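Local coordinates for protein PrgZ (PDB 4FAJ) that serves as a membrane-anchored, extracellular substrate-binding protein that binds a peptide pheromone, and probably takes part in peptide uptake, at residues 150-155 against 169-174; 181-186 against 191-196. All blocks are in the same frame, centred on the assembly; numbering follows the deposited sequence.

Contact 1: 150-155 against 169-174; sequences VDPKTV and KEIASG
Ile171 meets Val150 through one methyl branch, CG2, and Pro152 through CG2 and its own carbonyl; no hydrogen bond passes between 150-155 and 169-174. The apolar contacts are loose: CG2 of Ile171 lies 4.2 Å from Val150 CB and 4.4 Å from Pro152 CD. The branch is anti to the backbone N of Ile171, and from there it reaches the Val150 carbonyl, its closest approach being 3.6 Å to Val150 O. Contact between ring and backbone adds a second patch, where Pro152 CG sits 3.8 Å from Ile171 O at the more exposed edge.

Asp151, the first residue beyond helix 139-150 to leave helical geometry, forms an Asx turn: Lys153 N donates to Asp151 OD1 over 3.0 Å, meeting the oxygen 51° out of the carboxylate plane. Thr154 N bonds to Asp151 O at 2.8 Å. On the other side, Ile171 O accepts a weak bond from Gly174 N at 3.3 Å, as the chain leaves its helix with positive phi.

The contact sets the end of helix 139-150 and its following turn against short helix 168-172; Phe162 adds to the packing on Val150, and Thr180 and Leu181, leading into strand 183-186, pack on Ile171.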
loop_
_atom_site.group_PDB
_atom_site.type_symbol
_atom_site.label_atom_id
_atom_site.label_comp_id
_atom_site.label_asym_id
_atom_site.label_seq_id
_atom_site.Cartn_x
_atom_site.Cartn_y
_atom_site.Cartn_z
ATOM N N VAL A 150 -5.919 9.653 14.692
ATOM C CA VAL A 150 -6.449 10.958 14.249
ATOM C C VAL A 150 -5.846 12.171 14.985
ATOM O O VAL A 150 -5.925 13.294 14.495
ATOM C CB VAL A 150 -7.977 11.031 14.361
ATOM C CG1 VAL A 150 -8.620 10.042 13.399
ATOM C CG2 VAL A 150 -8.426 10.792 15.795
ATOM N N ASP A 151 -5.278 11.941 16.167
ATOM C CA ASP A 151 -4.569 12.986 16.931
ATOM C C ASP A 151 -3.474 13.624 16.059
ATOM O O ASP A 151 -2.515 12.948 15.679
ATOM C CB ASP A 151 -3.953 12.370 18.193
ATOM C CG ASP A 151 -3.312 13.400 19.116
ATOM O OD1 ASP A 151 -3.111 14.567 18.713
ATOM O OD2 ASP A 151 -2.992 13.024 20.260
ATOM N N PRO A 152 -3.615 14.928 15.728
ATOM C CA PRO A 152 -2.642 15.578 14.847
ATOM C C PRO A 152 -1.212 15.483 15.369
ATOM O O PRO A 152 -0.278 15.482 14.573
ATOM C CB PRO A 152 -3.110 17.044 14.819
ATOM C CG PRO A 152 -4.536 16.990 15.166
ATOM C CD PRO A 152 -4.682 15.859 16.131
ATOM N N LYS A 153 -1.058 15.389 16.692
ATOM C CA LYS A 153 0.250 15.190 17.330
ATOM C C LYS A 153 0.956 13.920 16.881
ATOM O O LYS A 153 2.179 13.862 16.887
ATOM C CB LYS A 153 0.118 15.175 18.859
ATOM C CG LYS A 153 -0.065 16.553 19.484
ATOM C CD LYS A 153 -0.405 16.465 20.976
ATOM C CE LYS A 153 -0.211 17.809 21.689
ATOM N NZ LYS A 153 -0.822 18.952 20.936
ATOM N N THR A 154 0.188 12.900 16.504
ATOM C CA THR A 154 0.754 11.651 16.003
ATOM C C THR A 154 1.334 11.791 14.592
ATOM O O THR A 154 2.243 11.049 14.219
ATOM C CB THR A 154 -0.314 10.526 16.007
ATOM O OG1 THR A 154 -0.870 10.405 17.323
ATOM C CG2 THR A 154 0.284 9.188 15.577
ATOM N N VAL A 155 0.803 12.732 13.812
ATOM C CA VAL A 155 1.210 12.935 12.421
ATOM C C VAL A 155 1.146 11.626 11.625
ATOM O O VAL A 155 2.075 11.259 10.895
ATOM C CB VAL A 155 2.629 13.560 12.327
ATOM C CG1 VAL A 155 2.869 14.113 10.930
ATOM C CG2 VAL A 155 2.796 14.663 13.364
ATOM N N LYS A 169 -13.101 14.557 10.623
ATOM C CA LYS A 169 -12.830 15.764 9.828
ATOM C C LYS A 169 -12.599 16.977 10.733
ATOM O O LYS A 169 -11.675 17.748 10.508
ATOM C CB LYS A 169 -13.987 16.054 8.849
ATOM C CG LYS A 169 -13.845 17.378 8.057
ATOM C CD LYS A 169 -14.982 17.616 7.042
ATOM C CE LYS A 169 -14.745 18.919 6.257
ATOM N NZ LYS A 169 -15.647 19.107 5.069
ATOM N N GLU A 170 -13.446 17.141 11.745
ATOM C CA GLU A 170 -13.357 18.288 12.656
ATOM C C GLU A 170 -12.119 18.211 13.559
ATOM O O GLU A 170 -11.665 19.228 14.092
ATOM C CB GLU A 170 -14.622 18.394 13.507
ATOM C CG GLU A 170 -15.856 18.918 12.749
ATOM C CD GLU A 170 -16.499 17.897 11.808
ATOM O OE1 GLU A 170 -15.952 16.783 11.630
ATOM O OE2 GLU A 170 -17.558 18.227 11.233
ATOM N N ILE A 171 -11.596 16.999 13.738
ATOM C CA ILE A 171 -10.364 16.767 14.492
ATOM C C ILE A 171 -9.158 17.114 13.621
ATOM O O ILE A 171 -8.150 17.626 14.121
ATOM C CB ILE A 171 -10.280 15.298 14.979
ATOM C CG1 ILE A 171 -11.295 15.059 16.096
ATOM C CG2 ILE A 171 -8.907 14.962 15.500
ATOM C CD1 ILE A 171 -11.499 13.597 16.457
ATOM N N ALA A 172 -9.273 16.837 12.321
ATOM C CA ALA A 172 -8.225 17.144 11.350
ATOM C C ALA A 172 -8.039 18.645 11.139
ATOM O O ALA A 172 -6.914 19.114 10.978
ATOM C CB ALA A 172 -8.531 16.464 10.022
ATOM N N SER A 173 -9.143 19.389 11.129
ATOM C CA SER A 173 -9.088 20.841 11.012
ATOM C C SER A 173 -8.550 21.491 12.291
ATOM O O SER A 173 -8.061 22.618 12.255
ATOM C CB SER A 173 -10.475 21.417 10.676
ATOM O OG SER A 173 -11.280 21.586 11.837
ATOM N N GLY A 174 -8.638 20.780 13.416
ATOM C CA GLY A 174 -8.256 21.330 14.708
ATOM C C GLY A 174 -9.410 22.071 15.352
ATOM O O GLY A 174 -9.218 22.826 16.306
#

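Contact 2: 181-186 against 191-196; sequences LAVKSI and LEIELV
Val183 and Ile193 face each other as a non-hydrogen-bonded pair, their side chains side by side and pointing the same way, with Val183 CG2 4.2 Å from Ile193 CG2. The other Val183 methyl, CG1, anti to the backbone N (chi1 178°), meets Leu191 CD2, also at 4.2 Å, the two side chains crossing at a slant. Helix 139-150 backs this apolar face through Trp146, which touches both Val183 and Ile193.

These strands form an antiparallel beta hairpin, with 183-186 at the edge of a four-stranded sheet and 190-194 next to strand 120-124. Lys184 and Glu192 form the hydrogen-bonded pair: Lys184 N donates to Glu192 O at 3.0 Å, and Glu192 N to Lys184 O at 2.9 Å and a nearly straight 172°. Their extended side chains run alongside each other on the opposite face, yet Lys184 NZ stays 4.2 Å from Glu192 OE2, beyond a salt bridge. The Ile186 side chain slants across that of Glu192, its CD1 4.0 Å from Glu192 OE1.

Beyond the regular pairing, Ala182 centres an inverse gamma turn, and Ala182 O accepts from Glu194 N at 3.0 Å. Its CB lies 3.9 Å from Glu194 CB, while the Glu194 carboxylate leads away to a salt bridge with Lys166.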
loop_
_atom_site.group_PDB
_atom_site.type_symbol
_atom_site.label_atom_id
_atom_site.label_comp_id
_atom_site.label_asym_id
_atom_site.label_seq_id
_atom_site.Cartn_x
_atom_site.Cartn_y
_atom_site.Cartn_z
ATOM N N LEU A 181 -13.924 11.910 18.672
ATOM C CA LEU A 181 -14.071 10.858 17.642
ATOM C C LEU A 181 -15.254 9.959 18.025
ATOM O O LEU A 181 -15.338 9.497 19.162
ATOM C CB LEU A 181 -12.784 10.043 17.499
ATOM C CG LEU A 181 -12.691 9.092 16.299
ATOM C CD1 LEU A 181 -12.647 9.854 14.978
ATOM C CD2 LEU A 181 -11.472 8.184 16.423
ATOM N N ALA A 182 -16.181 9.741 17.094
ATOM C CA ALA A 182 -17.437 9.056 17.407
ATOM C C ALA A 182 -17.240 7.542 17.470
ATOM O O ALA A 182 -17.804 6.790 16.671
ATOM C CB ALA A 182 -18.529 9.427 16.397
ATOM N N VAL A 183 -16.398 7.129 18.414
ATOM C CA VAL A 183 -16.151 5.737 18.730
ATOM C C VAL A 183 -16.184 5.615 20.248
ATOM O O VAL A 183 -15.550 6.413 20.943
ATOM C CB VAL A 183 -14.776 5.283 18.212
ATOM C CG1 VAL A 183 -14.525 3.825 18.595
ATOM C CG2 VAL A 183 -14.682 5.485 16.695
ATOM N N LYS A 184 -16.931 4.642 20.770
ATOM C CA LYS A 184 -16.982 4.435 22.219
ATOM C C LYS A 184 -17.080 2.958 22.611
ATOM O O LYS A 184 -17.618 2.139 21.860
ATOM C CB LYS A 184 -18.145 5.218 22.830
ATOM C CG LYS A 184 -19.524 4.599 22.624
ATOM C CD LYS A 184 -20.622 5.470 23.219
ATOM C CE LYS A 184 -21.991 4.840 23.025
ATOM N NZ LYS A 184 -23.060 5.577 23.758
ATOM N N SER A 185 -16.573 2.647 23.802
ATOM C CA SER A 185 -16.768 1.337 24.418
ATOM C C SER A 185 -18.062 1.321 25.220
ATOM O O SER A 185 -18.476 2.341 25.780
ATOM C CB SER A 185 -15.596 0.992 25.342
ATOM O OG SER A 185 -15.377 2.033 26.280
ATOM N N ILE A 186 -18.706 0.159 25.247
ATOM C CA ILE A 186 -19.808 -0.123 26.150
ATOM C C ILE A 186 -19.378 -1.386 26.893
ATOM O O ILE A 186 -19.342 -2.472 26.312
ATOM C CB ILE A 186 -21.136 -0.356 25.392
ATOM C CG1 ILE A 186 -21.457 0.831 24.487
ATOM C CG2 ILE A 186 -22.278 -0.578 26.373
ATOM C CD1 ILE A 186 -22.514 0.548 23.455
ATOM N N LEU A 191 -18.020 -2.277 21.071
ATOM C CA LEU A 191 -17.651 -1.031 20.413
ATOM C C LEU A 191 -18.851 -0.480 19.651
ATOM O O LEU A 191 -19.544 -1.234 18.964
ATOM C CB LEU A 191 -16.520 -1.289 19.424
ATOM C CG LEU A 191 -15.088 -1.349 19.942
ATOM C CD1 LEU A 191 -14.165 -1.889 18.835
ATOM C CD2 LEU A 191 -14.633 0.044 20.411
ATOM N N GLU A 192 -19.099 0.824 19.767
ATOM C CA GLU A 192 -20.096 1.496 18.927
ATOM C C GLU A 192 -19.421 2.633 18.148
ATOM O O GLU A 192 -18.713 3.446 18.732
ATOM C CB GLU A 192 -21.256 2.043 19.762
ATOM C CG GLU A 192 -22.338 2.736 18.935
ATOM C CD GLU A 192 -23.425 3.378 19.775
ATOM O OE1 GLU A 192 -24.123 2.652 20.506
ATOM O OE2 GLU A 192 -23.598 4.616 19.688
ATOM N N ILE A 193 -19.638 2.669 16.834
ATOM C CA ILE A 193 -19.017 3.663 15.944
ATOM C C ILE A 193 -20.114 4.362 15.166
ATOM O O ILE A 193 -21.016 3.692 14.638
ATOM C CB ILE A 193 -18.095 2.992 14.914
ATOM C CG1 ILE A 193 -17.007 2.160 15.601
ATOM C CG2 ILE A 193 -17.461 4.028 13.968
ATOM C CD1 ILE A 193 -16.600 0.963 14.776
ATOM N N GLU A 194 -20.043 5.696 15.090
ATOM C CA GLU A 194 -20.938 6.459 14.226
ATOM C C GLU A 194 -20.210 7.084 13.029
ATOM O O GLU A 194 -19.211 7.787 13.181
ATOM C CB GLU A 194 -21.692 7.546 14.995
ATOM C CG GLU A 194 -22.605 8.338 14.076
ATOM C CD GLU A 194 -23.911 8.686 14.695
ATOM O OE1 GLU A 194 -24.904 7.981 14.388
ATOM O OE2 GLU A 194 -23.951 9.651 15.494
ATOM N N LEU A 195 -20.745 6.821 11.841
ATOM C CA LEU A 195 -20.224 7.364 10.602
ATOM C C LEU A 195 -20.974 8.630 10.171
ATOM O O LEU A 195 -22.122 8.869 10.561
ATOM C CB LEU A 195 -20.333 6.314 9.505
ATOM C CG LEU A 195 -19.749 4.928 9.782
ATOM C CD1 LEU A 195 -19.938 4.053 8.550
ATOM C CD2 LEU A 195 -18.287 5.006 10.166
ATOM N N VAL A 196 -20.313 9.438 9.350
ATOM C CA VAL A 196 -20.928 10.648 8.823
ATOM C C VAL A 196 -22.079 10.281 7.885
ATOM O O VAL A 196 -23.141 10.893 7.937
ATOM C CB VAL A 196 -19.896 11.538 8.126
ATOM C CG1 VAL A 196 -20.581 12.709 7.400
ATOM C CG2 VAL A 196 -18.898 12.057 9.154
HETATM O O HOH W 1 -20.226 5.915 18.884
#

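The two contacts follow one another along the chain, their centres about 17 Å apart, and both lie away from the zinc sites. Contact 1 joins the end of helix 139-150 and the turn after it to helix 168-172; small and mostly buried, it is held by van der Waals contacts, some to carbonyl oxygens. Contact 2 pairs strands through backbone hydrogen bonds, with one face largely buried and the other bearing charged side chains. Helix 139-150 serves both: its last residue belongs to contact 1, while its body lies against the hairpin's apolar face. They also touch directly at Leu181, where Ile171 CD1 comes within 3.7 Å of Leu181 N and Val150 CG2 within 4.1 Å of Leu181 CD2.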